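Local coordinates for Alr4995 protein (Nostoc sp., PDB 6LRF) that is a bifunctional arginine dihydrolase and ornithine cyclodeaminase that probably converts arginine to ornithine and ammonia and, in a second domain, ornithine to proline, at residues B[178-184]-B[204-210]; B[155-159]-B[195-199]; B[216-221]-B[260-266]; B[174-178]-B[222-227]; B[163-167]-B[210-214]. One frame throughout, in Å; residues are numbered along the deposited sequence.

Contact 1. Residues B[178-184]-B[204-210]; sequences NGYLLYY and KRIAIAE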
# COMPACT_ATOMS: atom_id res chain seq x y z
N ASN B 178 44.84 6.26 32.30
CA ASN B 178 45.48 6.94 31.18
C ASN B 178 44.46 7.55 30.21
O ASN B 178 44.67 7.57 29.00
CB ASN B 178 46.41 5.95 30.45
CG ASN B 178 47.41 6.64 29.55
OD1 ASN B 178 47.82 7.77 29.81
ND2 ASN B 178 47.81 5.95 28.48
N GLY B 179 43.34 8.01 30.76
CA GLY B 179 42.33 8.73 29.99
C GLY B 179 41.41 7.92 29.09
O GLY B 179 40.54 8.49 28.42
N TYR B 180 41.57 6.60 29.07
CA TYR B 180 40.79 5.79 28.14
C TYR B 180 39.36 5.56 28.60
O TYR B 180 39.06 5.58 29.79
CB TYR B 180 41.50 4.46 27.89
CG TYR B 180 42.72 4.63 27.01
CD1 TYR B 180 43.98 4.78 27.57
CD2 TYR B 180 42.59 4.70 25.63
CE1 TYR B 180 45.10 4.96 26.76
CE2 TYR B 180 43.69 4.88 24.82
CZ TYR B 180 44.94 5.01 25.39
OH TYR B 180 46.04 5.18 24.57
N LEU B 181 38.47 5.35 27.64
CA LEU B 181 37.07 5.09 27.94
C LEU B 181 36.57 3.91 27.14
O LEU B 181 36.54 3.96 25.92
CB LEU B 181 36.20 6.31 27.65
CG LEU B 181 34.70 5.97 27.76
CD1 LEU B 181 34.32 5.64 29.21
CD2 LEU B 181 33.82 7.08 27.22
N LEU B 182 36.16 2.87 27.85
CA LEU B 182 35.56 1.70 27.25
C LEU B 182 34.05 1.81 27.39
O LEU B 182 33.54 1.82 28.51
CB LEU B 182 36.09 0.43 27.93
CG LEU B 182 35.55 -0.91 27.45
CD1 LEU B 182 36.25 -1.31 26.17
CD2 LEU B 182 35.73 -1.98 28.53
N TYR B 183 33.34 1.92 26.27
CA TYR B 183 31.91 2.16 26.35
C TYR B 183 31.18 1.67 25.12
O TYR B 183 31.78 1.43 24.07
CB TYR B 183 31.62 3.65 26.59
CG TYR B 183 31.69 4.56 25.38
CD1 TYR B 183 30.58 5.30 24.96
CD2 TYR B 183 32.87 4.69 24.66
CE1 TYR B 183 30.64 6.14 23.85
CE2 TYR B 183 32.94 5.53 23.55
CZ TYR B 183 31.83 6.25 23.15
OH TYR B 183 31.93 7.07 22.05
N TYR B 184 29.87 1.51 25.26
CA TYR B 184 29.00 1.06 24.19
C TYR B 184 28.00 2.14 23.79
O TYR B 184 26.95 2.27 24.43
CB TYR B 184 28.27 -0.21 24.62
CG TYR B 184 27.23 -0.67 23.62
CD1 TYR B 184 27.60 -1.01 22.32
CD2 TYR B 184 25.90 -0.77 23.98
CE1 TYR B 184 26.66 -1.44 21.41
CE2 TYR B 184 24.95 -1.20 23.07
CZ TYR B 184 25.34 -1.54 21.79
OH TYR B 184 24.40 -1.96 20.87
N LYS B 204 41.29 8.13 22.56
CA LYS B 204 41.09 7.57 23.90
C LYS B 204 39.74 6.85 24.04
O LYS B 204 39.48 6.18 25.05
CB LYS B 204 41.20 8.67 24.96
CG LYS B 204 42.54 9.40 24.99
CD LYS B 204 43.63 8.52 25.55
CE LYS B 204 44.81 9.36 26.01
NZ LYS B 204 45.94 8.50 26.46
N ARG B 205 38.88 6.99 23.03
CA ARG B 205 37.61 6.29 23.01
C ARG B 205 37.74 4.88 22.43
O ARG B 205 38.23 4.70 21.32
CB ARG B 205 36.56 7.07 22.22
CG ARG B 205 36.38 8.51 22.70
CD ARG B 205 34.99 9.06 22.39
NE ARG B 205 34.70 9.20 20.96
CZ ARG B 205 34.90 10.30 20.25
NH1 ARG B 205 35.42 11.39 20.82
NH2 ARG B 205 34.60 10.33 18.96
N ILE B 206 37.29 3.89 23.19
CA ILE B 206 37.23 2.53 22.72
C ILE B 206 35.78 2.09 22.67
O ILE B 206 35.27 1.47 23.61
CB ILE B 206 38.03 1.57 23.63
CG1 ILE B 206 39.42 2.14 23.90
CG2 ILE B 206 38.08 0.16 23.02
CD1 ILE B 206 40.23 1.36 24.93
N ALA B 207 35.10 2.44 21.57
CA ALA B 207 33.71 2.04 21.40
C ALA B 207 33.64 0.57 21.02
O ALA B 207 34.38 0.12 20.15
CB ALA B 207 33.03 2.91 20.35
N ILE B 208 32.76 -0.18 21.67
CA ILE B 208 32.73 -1.63 21.47
C ILE B 208 31.48 -2.10 20.74
O ILE B 208 30.44 -1.44 20.76
CB ILE B 208 32.82 -2.39 22.80
CG1 ILE B 208 31.58 -2.12 23.66
CG2 ILE B 208 34.09 -2.01 23.54
CD1 ILE B 208 31.40 -3.10 24.80
N ALA B 209 31.61 -3.27 20.10
CA ALA B 209 30.53 -3.93 19.38
C ALA B 209 29.48 -4.45 20.34
O ALA B 209 29.77 -4.70 21.51
CB ALA B 209 31.09 -5.07 18.55
N GLU B 210 28.25 -4.62 19.84
CA GLU B 210 27.16 -5.15 20.65
C GLU B 210 27.45 -6.57 21.13
O GLU B 210 26.97 -6.98 22.19
CB GLU B 210 25.84 -5.12 19.87
CG GLU B 210 24.61 -5.40 20.73
CD GLU B 210 23.29 -5.24 19.96
OE1 GLU B 210 23.26 -5.53 18.75
OE2 GLU B 210 22.28 -4.81 20.59
O HOH W 1 32.76 6.68 19.60
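K204 bends at its second side-chain torsion (chi2 -72°), which sets its CD over one face of the Y180 ring, and the extended rest of the chain carries NZ on to N178. The first of these is a CH-pi contact: K204 CD sits nearly above the middle of the ring, 3.8 Å from the Y180 centroid. Farther out, K204 NZ hydrogen-bonds to the carbonyl O of N178 at 3.0 Å. The backbones then pair in parallel. L181 N donates to K204 O (2.9 Å) and I206 N to L181 O (2.8 Å); I208 N to Y183 O continues the series, with a weaker bond from Y183 N to I206 O. Strands 181-183 and 205-207 are the two strands of a beta-alpha-beta unit joined by helix 190-199, and strand 173-175 lies antiparallel against 181-183, an order consistent with one blade of the propeller fold of the GME family. L181, Y183 and R205 point to the side of helix 190-199, L182 and I206 to that of helix 234-242. Y183 has CG between its backbone N and carbonyl carbon (chi1 80°), and its ring runs beside R205, the ring and guanidinium planes 83° apart. A water binds Y183 OH at 2.6 Å and weakly accepts from R205 NE, while R205 NH1 is held by V200 O. L182 CD1 presses tightly on I208 CG2 (3.5 Å). At the far end I208 O meets the Y184 ring in its plane, 3.3 Å from Y184 CD1, and Y184 OH lies against E210 CG (3.4 Å).

Contact 2. Residues B[155-159]-B[195-199]; sequences EVLSL and LIEMR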
# COMPACT_ATOMS: atom_id res chain seq x y z
N GLU B 155 32.59 17.80 39.93
CA GLU B 155 31.79 18.04 38.73
C GLU B 155 31.09 16.77 38.28
O GLU B 155 31.74 15.76 38.03
CB GLU B 155 32.65 18.57 37.58
CG GLU B 155 31.87 18.80 36.28
CD GLU B 155 32.76 19.24 35.12
OE1 GLU B 155 33.75 18.54 34.82
OE2 GLU B 155 32.47 20.28 34.51
N VAL B 156 29.76 16.82 38.17
CA VAL B 156 28.97 15.64 37.79
C VAL B 156 28.41 15.79 36.38
O VAL B 156 27.73 16.75 36.08
CB VAL B 156 27.81 15.39 38.78
CG1 VAL B 156 26.89 14.27 38.28
CG2 VAL B 156 28.37 15.04 40.15
N LEU B 157 28.72 14.82 35.53
CA LEU B 157 28.24 14.80 34.15
C LEU B 157 27.14 13.76 33.97
O LEU B 157 27.39 12.57 34.15
CB LEU B 157 29.39 14.48 33.20
CG LEU B 157 30.59 15.43 33.24
CD1 LEU B 157 31.59 15.04 32.18
CD2 LEU B 157 30.12 16.86 33.05
N SER B 158 25.93 14.20 33.62
CA SER B 158 24.79 13.28 33.55
C SER B 158 24.68 12.59 32.20
O SER B 158 24.72 13.26 31.16
CB SER B 158 23.49 14.02 33.86
OG SER B 158 23.57 14.68 35.12
N LEU B 159 24.52 11.27 32.22
CA LEU B 159 24.33 10.48 30.99
C LEU B 159 23.01 9.74 31.05
O LEU B 159 22.69 9.12 32.08
CB LEU B 159 25.47 9.47 30.79
CG LEU B 159 26.89 10.00 30.70
CD1 LEU B 159 27.88 8.82 30.61
CD2 LEU B 159 27.09 10.93 29.51
N LEU B 195 27.97 14.43 24.62
CA LEU B 195 28.74 14.84 25.80
C LEU B 195 30.02 14.04 25.93
O LEU B 195 31.08 14.60 26.25
CB LEU B 195 27.91 14.70 27.07
CG LEU B 195 28.58 15.09 28.40
CD1 LEU B 195 29.10 16.54 28.38
CD2 LEU B 195 27.60 14.90 29.56
N ILE B 196 29.92 12.73 25.71
CA ILE B 196 31.06 11.83 25.79
C ILE B 196 32.12 12.23 24.78
O ILE B 196 33.33 12.24 25.06
CB ILE B 196 30.63 10.37 25.52
CG1 ILE B 196 29.78 9.85 26.69
CG2 ILE B 196 31.83 9.49 25.31
CD1 ILE B 196 29.14 8.50 26.42
N GLU B 197 31.65 12.59 23.60
CA GLU B 197 32.56 12.89 22.51
C GLU B 197 33.22 14.26 22.72
O GLU B 197 34.34 14.47 22.26
CB GLU B 197 31.82 12.79 21.16
CG GLU B 197 31.51 11.32 20.79
CD GLU B 197 30.36 11.16 19.79
OE1 GLU B 197 29.96 12.17 19.17
OE2 GLU B 197 29.84 10.04 19.61
N MSE B 198 32.58 15.17 23.45
CA MSE B 198 33.22 16.45 23.79
C MSE B 198 34.28 16.32 24.91
O MSE B 198 35.24 17.08 24.95
CB MSE B 198 32.19 17.49 24.22
CG MSE B 198 31.45 18.15 23.05
SE MSE B 198 30.17 19.51 23.64
CE MSE B 198 28.97 18.40 24.68
N ARG B 199 34.11 15.34 25.80
CA ARG B 199 34.97 15.23 26.98
C ARG B 199 36.11 14.22 26.78
O ARG B 199 37.12 14.26 27.48
CB ARG B 199 34.14 14.82 28.19
CG ARG B 199 33.13 15.87 28.63
CD ARG B 199 33.82 16.95 29.39
NE ARG B 199 32.90 17.95 29.92
CZ ARG B 199 33.04 18.51 31.12
NH1 ARG B 199 34.04 18.14 31.91
NH2 ARG B 199 32.17 19.42 31.53
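The guanidinium of R199 has L157 over one face and the carboxylate of E155 at its edge. L157 CD2 lies above the plane, displaced toward the rim and 3.6 Å from R199 NH2, while L157 CD1 packs beside R199 NE. E155 and R199 reach toward each other from opposite sides, and the carboxylate is gripped end-on in a salt bridge, R199 NH1 reaching E155 OE1 at 3.0 Å and R199 NH2 reaching E155 OE2 at 3.1 Å. The second bond is the straighter, and its oxygen lies in the guanidinium plane. The two flat groups are not coplanar: they stand 63° apart, and both oxygens are met from above the carboxylate plane. R199 gets there by a bend at chi2 (-78°), after which the chain extends along L157. Y282 also hydrogen-bonds to E155 OE2, and W131 makes a cation-pi contact with R199, so several groups hold the ion pair in place. One turn back along the helix the contact becomes apolar. L195 CD2 touches L157 CB and L159 CD2, the latter at 4.0 Å, and also comes 3.7 Å from the carbonyl O of S158. L159 CD2 reaches past it to I196 CG1 (4.0 Å), crossing that side chain at about a right angle. The strand segment 155-159 and the helix segment 195-199 run at 141° to each other, their axes 10.5 Å apart at the closest. This is alpha/beta layer packing, in which helix 190-199, the connection of one beta-alpha-beta unit, rests against a strand of a different sheet, consistent with neighbouring blades of the GME propeller.

Contact 3. Residues B[216-221]-B[260-266]; sequences FACNTV and GAAKCLT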
# COMPACT_ATOMS: atom_id res chain seq x y z
N PHE B 216 28.99 -8.22 28.68
CA PHE B 216 29.39 -7.34 29.78
C PHE B 216 30.86 -6.95 29.71
O PHE B 216 31.54 -6.90 30.74
CB PHE B 216 29.11 -7.98 31.13
CG PHE B 216 27.67 -7.99 31.52
CD1 PHE B 216 27.21 -7.15 32.53
CD2 PHE B 216 26.77 -8.85 30.91
CE1 PHE B 216 25.88 -7.16 32.92
CE2 PHE B 216 25.44 -8.87 31.29
CZ PHE B 216 24.98 -8.02 32.29
N ALA B 217 31.36 -6.69 28.51
CA ALA B 217 32.73 -6.23 28.33
C ALA B 217 33.00 -4.93 29.09
O ALA B 217 34.11 -4.71 29.58
CB ALA B 217 33.04 -6.05 26.83
N CYS B 218 32.00 -4.06 29.17
CA CYS B 218 32.17 -2.77 29.82
C CYS B 218 32.21 -2.90 31.33
O CYS B 218 32.71 -2.01 32.04
CB CYS B 218 31.05 -1.82 29.42
SG CYS B 218 31.24 -1.23 27.75
N ASN B 219 31.68 -4.02 31.81
CA ASN B 219 31.66 -4.35 33.23
C ASN B 219 33.01 -4.91 33.68
O ASN B 219 33.13 -6.06 34.10
CB ASN B 219 30.54 -5.34 33.51
CG ASN B 219 29.93 -5.16 34.88
OD1 ASN B 219 30.00 -6.07 35.72
ND2 ASN B 219 29.34 -3.99 35.11
N THR B 220 34.02 -4.05 33.60
CA THR B 220 35.41 -4.43 33.72
C THR B 220 36.07 -3.78 34.93
O THR B 220 35.86 -2.59 35.19
CB THR B 220 36.18 -4.03 32.46
OG1 THR B 220 35.94 -5.01 31.44
CG2 THR B 220 37.67 -3.93 32.73
N VAL B 221 36.84 -4.57 35.67
CA VAL B 221 37.65 -4.05 36.77
C VAL B 221 39.01 -3.61 36.22
O VAL B 221 39.67 -4.35 35.50
CB VAL B 221 37.83 -5.09 37.88
CG1 VAL B 221 38.64 -4.52 39.02
CG2 VAL B 221 36.46 -5.53 38.38
N GLY B 260 24.74 -9.07 36.23
CA GLY B 260 25.99 -8.44 36.63
C GLY B 260 27.23 -9.26 36.31
O GLY B 260 27.14 -10.46 36.06
N ALA B 261 28.39 -8.62 36.28
CA ALA B 261 29.64 -9.34 36.04
C ALA B 261 30.76 -8.79 36.93
O ALA B 261 30.52 -8.46 38.09
CB ALA B 261 30.05 -9.26 34.56
N ALA B 262 31.97 -8.70 36.38
CA ALA B 262 33.15 -8.39 37.19
C ALA B 262 33.02 -7.07 37.95
O ALA B 262 33.07 -7.06 39.18
CB ALA B 262 34.39 -8.38 36.31
N LYS B 263 32.83 -5.97 37.23
CA LYS B 263 32.75 -4.66 37.86
C LYS B 263 31.60 -4.59 38.88
O LYS B 263 31.74 -3.95 39.92
CB LYS B 263 32.58 -3.58 36.78
CG LYS B 263 32.48 -2.13 37.28
CD LYS B 263 33.82 -1.58 37.76
CE LYS B 263 33.91 -0.07 37.54
NZ LYS B 263 34.46 0.26 36.20
N CYS B 264 30.48 -5.27 38.60
CA CYS B 264 29.33 -5.27 39.50
C CYS B 264 29.64 -5.93 40.83
O CYS B 264 29.08 -5.57 41.86
CB CYS B 264 28.13 -5.98 38.86
SG CYS B 264 27.20 -5.01 37.66
N LEU B 265 30.55 -6.91 40.79
CA LEU B 265 30.89 -7.71 41.96
C LEU B 265 31.93 -7.03 42.87
O LEU B 265 32.28 -7.56 43.92
CB LEU B 265 31.40 -9.08 41.50
CG LEU B 265 30.30 -10.00 40.96
CD1 LEU B 265 30.89 -11.24 40.28
CD2 LEU B 265 29.34 -10.40 42.09
N THR B 266 32.39 -5.84 42.45
CA THR B 266 33.45 -5.11 43.14
C THR B 266 33.08 -3.65 43.39
O THR B 266 32.31 -3.05 42.63
CB THR B 266 34.79 -5.12 42.34
OG1 THR B 266 34.67 -4.26 41.19
CG2 THR B 266 35.19 -6.52 41.89
O HOH W 2 32.24 -0.20 34.10
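N219 and the segment A261-C264, helical in its backbone angles at 262-264, form the tight part of this contact, where both the side chain and the backbone of the asparagine are used. N219 OD1 accepts from C264 N at 3.0 Å and, weakly, from A261 N at 3.1 Å, while the carbonyl O of N219 takes K263 N at 3.1 Å from well above the carbonyl plane (72° out of it). The other amide atom, N219 ND2, donates to D170 O, which fixes the rotation of the amide. With an alanine at N219 the backbone N-H groups of A261 and C264 would probably lose their shared acceptor, and D170 O its donor. F216 is the C-prime residue of the Schellman motif that ends helix 210-213, and N219 is the centre of an inverse gamma turn; both lie ahead of strand 221-223. Their partner is the loop between helix 253-256 and strand 267-268. Close contacts surround the amide: A261 CB rests on F216 CB at 3.8 Å and A262 CB on the carbonyl O of N219. V221 CG2 meets A262 CB and T266 OG1, the latter at 3.6 Å. The K263 side is looser and wetter. After a CB packed against the N219 amide, its chain bends at three torsions and K263 NZ makes a weak bond to T220 O (3.3 Å). A water accepts from K263 NZ at 3.1 Å and probably donates to the backbone O of C218.

Contact 4. Residues B[174-178]-B[222-227]; sequences CPLAN and NVESIV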
# COMPACT_ATOMS: atom_id res chain seq x y z
N CYS B 174 32.87 2.56 31.03
CA CYS B 174 33.99 2.16 31.88
C CYS B 174 35.25 3.03 31.70
O CYS B 174 36.10 2.75 30.84
CB CYS B 174 34.35 0.69 31.63
SG CYS B 174 35.58 0.01 32.84
N PRO B 175 35.37 4.09 32.52
CA PRO B 175 36.58 4.90 32.56
C PRO B 175 37.81 4.05 32.94
O PRO B 175 37.72 3.22 33.85
CB PRO B 175 36.27 5.96 33.63
CG PRO B 175 34.76 5.99 33.71
CD PRO B 175 34.34 4.58 33.47
N LEU B 176 38.91 4.22 32.22
CA LEU B 176 40.12 3.41 32.43
C LEU B 176 41.31 4.31 32.70
O LEU B 176 41.24 5.53 32.49
CB LEU B 176 40.42 2.53 31.22
CG LEU B 176 39.35 1.52 30.82
CD1 LEU B 176 39.62 1.01 29.41
CD2 LEU B 176 39.30 0.38 31.81
N ALA B 177 42.40 3.72 33.16
CA ALA B 177 43.61 4.49 33.42
C ALA B 177 44.08 5.18 32.14
O ALA B 177 43.74 4.74 31.04
CB ALA B 177 44.71 3.59 33.98
N ASN B 178 44.84 6.26 32.30
CA ASN B 178 45.48 6.94 31.18
C ASN B 178 44.46 7.55 30.21
O ASN B 178 44.67 7.57 29.00
CB ASN B 178 46.41 5.95 30.45
CG ASN B 178 47.41 6.64 29.55
OD1 ASN B 178 47.82 7.77 29.81
ND2 ASN B 178 47.81 5.95 28.48
N ASN B 222 39.39 -2.38 36.55
CA ASN B 222 40.64 -1.81 36.10
C ASN B 222 41.58 -1.65 37.28
O ASN B 222 41.27 -0.93 38.23
CB ASN B 222 40.41 -0.45 35.42
CG ASN B 222 41.67 0.12 34.78
OD1 ASN B 222 41.86 1.35 34.75
ND2 ASN B 222 42.53 -0.75 34.26
N VAL B 223 42.71 -2.35 37.24
CA VAL B 223 43.77 -2.15 38.22
C VAL B 223 45.03 -1.69 37.48
O VAL B 223 45.76 -2.50 36.90
CB VAL B 223 44.05 -3.43 39.03
CG1 VAL B 223 44.66 -3.07 40.37
CG2 VAL B 223 42.76 -4.20 39.24
N GLU B 224 45.26 -0.38 37.50
CA GLU B 224 46.21 0.32 36.62
C GLU B 224 46.17 -0.20 35.19
O GLU B 224 45.29 0.18 34.41
CB GLU B 224 47.64 0.25 37.17
CG GLU B 224 48.75 0.95 36.32
CD GLU B 224 48.27 2.21 35.54
OE1 GLU B 224 47.67 3.11 36.17
OE2 GLU B 224 48.52 2.30 34.31
N SER B 225 47.10 -1.08 34.82
CA SER B 225 47.17 -1.53 33.44
C SER B 225 46.52 -2.88 33.25
O SER B 225 46.51 -3.42 32.14
CB SER B 225 48.62 -1.57 32.96
OG SER B 225 49.05 -0.25 32.67
N ILE B 226 45.95 -3.42 34.32
CA ILE B 226 45.19 -4.66 34.23
C ILE B 226 43.71 -4.35 34.01
O ILE B 226 43.16 -3.43 34.62
CB ILE B 226 45.34 -5.52 35.49
CG1 ILE B 226 46.80 -5.58 35.93
CG2 ILE B 226 44.72 -6.89 35.27
CD1 ILE B 226 47.78 -5.93 34.84
N VAL B 227 43.07 -5.12 33.13
CA VAL B 227 41.62 -5.08 33.02
C VAL B 227 41.07 -6.50 33.12
O VAL B 227 41.39 -7.37 32.32
CB VAL B 227 41.14 -4.40 31.71
CG1 VAL B 227 41.31 -2.90 31.83
CG2 VAL B 227 41.90 -4.93 30.49
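N222 crosses L176 obliquely on its way to the backbone of A177, and each of its atoms has something to meet. CB and CG of N222 lie against L176 CD2, CG at 3.8 Å. With CG anti to the backbone N (chi1 -173°), the amide is directed toward segment 174-178, and N222 OD1 accepts from A177 N at 2.9 Å, the donor tilted 26° from the carbonyl plane of the amide. The same oxygen lies beside L176 CA. N222 ND2 turns back to its own hairpin and donates twice, to E224 O (2.9 Å) and to I226 O (2.8 Å), reaching each carbonyl from above its plane. I226 O also accepts from V223 N on the opposite face, while I226 N to V223 O closes the type II' turn between strands 221-223 and 226-229. A leucine at N222 would probably leave the A177 N-H without its acceptor and E224 O without its amide donor, setting the turn free to shift against segment 174-178. Around this polar centre the packing is light. L176 CD2 also touches V227 CG1 at 3.8 Å, the two side chains crossing at about a right angle, and L176 also touches L182 and F245. A177 CB lies 3.5 Å from E224 O and near the bent E224 side chain, whose OE2 takes a bond from S225 OG. A single neutral amide, used at both ends, thus ties the hairpin to the chain leaving strand 173-175, with one bond between the segments and two that brace the turn itself.

Contact 5. Residues B[163-167]-B[210-214]; sequences DERFY and EADAV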
# COMPACT_ATOMS: atom_id res chain seq x y z
N ASP B 163 18.73 1.87 26.85
CA ASP B 163 18.59 0.45 26.55
C ASP B 163 18.45 -0.35 27.85
O ASP B 163 19.39 -0.42 28.65
CB ASP B 163 19.81 -0.04 25.74
CG ASP B 163 19.63 -1.45 25.18
OD1 ASP B 163 19.01 -2.30 25.84
OD2 ASP B 163 20.13 -1.70 24.05
N GLU B 164 17.29 -0.96 28.04
CA GLU B 164 16.97 -1.63 29.30
C GLU B 164 17.93 -2.78 29.65
O GLU B 164 18.04 -3.15 30.82
CB GLU B 164 15.53 -2.14 29.25
CG GLU B 164 15.00 -2.57 30.59
CD GLU B 164 13.73 -3.40 30.48
OE1 GLU B 164 13.36 -3.77 29.33
OE2 GLU B 164 13.12 -3.69 31.53
N ARG B 165 18.62 -3.32 28.66
CA ARG B 165 19.62 -4.35 28.93
C ARG B 165 20.80 -3.77 29.72
O ARG B 165 21.37 -4.43 30.59
CB ARG B 165 20.13 -4.98 27.63
CG ARG B 165 19.08 -5.84 26.90
CD ARG B 165 19.59 -6.26 25.53
NE ARG B 165 19.80 -5.12 24.66
CZ ARG B 165 20.62 -5.11 23.61
NH1 ARG B 165 21.31 -6.20 23.29
NH2 ARG B 165 20.75 -4.00 22.89
N PHE B 166 21.14 -2.53 29.40
CA PHE B 166 22.24 -1.85 30.06
C PHE B 166 21.65 -0.81 30.99
O PHE B 166 21.73 0.41 30.75
CB PHE B 166 23.19 -1.27 29.02
CG PHE B 166 23.60 -2.27 27.98
CD1 PHE B 166 24.53 -3.26 28.28
CD2 PHE B 166 23.01 -2.27 26.71
CE1 PHE B 166 24.89 -4.22 27.32
CE2 PHE B 166 23.37 -3.21 25.75
CZ PHE B 166 24.31 -4.18 26.06
N TYR B 167 21.05 -1.34 32.06
CA TYR B 167 20.22 -0.61 33.01
C TYR B 167 21.05 0.12 34.08
O TYR B 167 20.55 1.04 34.74
CB TYR B 167 19.23 -1.58 33.68
CG TYR B 167 19.88 -2.68 34.51
CD1 TYR B 167 20.45 -3.79 33.91
CD2 TYR B 167 19.93 -2.58 35.89
CE1 TYR B 167 21.05 -4.79 34.67
CE2 TYR B 167 20.54 -3.58 36.67
CZ TYR B 167 21.09 -4.68 36.05
OH TYR B 167 21.70 -5.67 36.81
N GLU B 210 28.25 -4.62 19.84
CA GLU B 210 27.16 -5.15 20.65
C GLU B 210 27.45 -6.57 21.13
O GLU B 210 26.97 -6.98 22.19
CB GLU B 210 25.84 -5.12 19.87
CG GLU B 210 24.61 -5.40 20.73
CD GLU B 210 23.29 -5.24 19.96
OE1 GLU B 210 23.26 -5.53 18.75
OE2 GLU B 210 22.28 -4.81 20.59
N ALA B 211 28.24 -7.31 20.36
CA ALA B 211 28.60 -8.66 20.74
C ALA B 211 29.36 -8.67 22.06
O ALA B 211 29.04 -9.44 22.97
CB ALA B 211 29.43 -9.32 19.65
N ASP B 212 30.37 -7.80 22.17
CA ASP B 212 31.14 -7.66 23.41
C ASP B 212 30.29 -7.05 24.54
O ASP B 212 30.41 -7.44 25.70
CB ASP B 212 32.38 -6.79 23.19
CG ASP B 212 33.50 -7.55 22.47
OD1 ASP B 212 34.18 -8.38 23.13
OD2 ASP B 212 33.72 -7.29 21.26
N ALA B 213 29.43 -6.10 24.17
CA ALA B 213 28.55 -5.43 25.13
C ALA B 213 27.61 -6.40 25.87
O ALA B 213 27.48 -6.31 27.09
CB ALA B 213 27.75 -4.36 24.42
N VAL B 214 26.97 -7.32 25.15
CA VAL B 214 26.03 -8.25 25.80
C VAL B 214 26.77 -9.34 26.59
O VAL B 214 26.16 -10.12 27.32
CB VAL B 214 25.09 -8.90 24.76
CG1 VAL B 214 24.34 -7.83 24.00
CG2 VAL B 214 25.90 -9.75 23.79
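E210, at the start of helix 210-213, extends its carboxylate to the tip of R165, where E210 OE2 alone receives both end nitrogens. R165 NH2 comes in nearly in line with the C-O bond at 2.9 Å and R165 NH1 from above the carboxylate plane at 3.2 Å. The oxygen lies in the guanidinium plane, but the two flat groups stand 71° apart. D163 holds the same guanidinium side-on, R165 NE to D163 OD1 and R165 NH2 to D163 OD2 at 2.6 Å, and D163 OD1 also takes the backbone N of R165 in an Asx turn. Next along the helix, A213 faces F166: A213 CB packs on F166 CZ at 3.8 Å, and the carbonyl O of A213 lies at the ring edge, 3.3 Å from F166 CE1. V214 closes the segment, its CG1 against R165 NH1 (3.5 Å) and more loosely against F166 CZ. The F166 side chain folds under the arginine, with F166 CE2 over the middle of the guanidinium face, and the F166 ring also meets that of Y184. E475 of the second subunit forms a salt bridge with R165 NH1 and brings a third carboxylate close to E210. One arginine therefore stands among three acidic groups, and its positive charge probably offsets the repulsion between them, joining the loop after strand 155-160, the short helix and the subunit interface.

Overall arrangement
Following the chain from the N terminus, contacts 2, 5, 4 and 1 open in turn, at strand 155-160, the loop 163-167, strand 173-175 and the stretch 178-184. Helix 190-199 closes contact 2, which therefore crosses contacts 1, 4 and 5. Strand 205-207 closes contact 1, which lies wholly within the loops of contacts 4 and 5 and shares N178 with the one and E210 with the other. Helix 210-213 closes contact 5, crossing contact 4. Contact 3 opens at 216-221, crosses contact 4, which ends at 222-227, and closes last at 260-266. Contact 1 is central, touching all the others and joining a three-stranded sheet, its connecting helix and neighbouring loops.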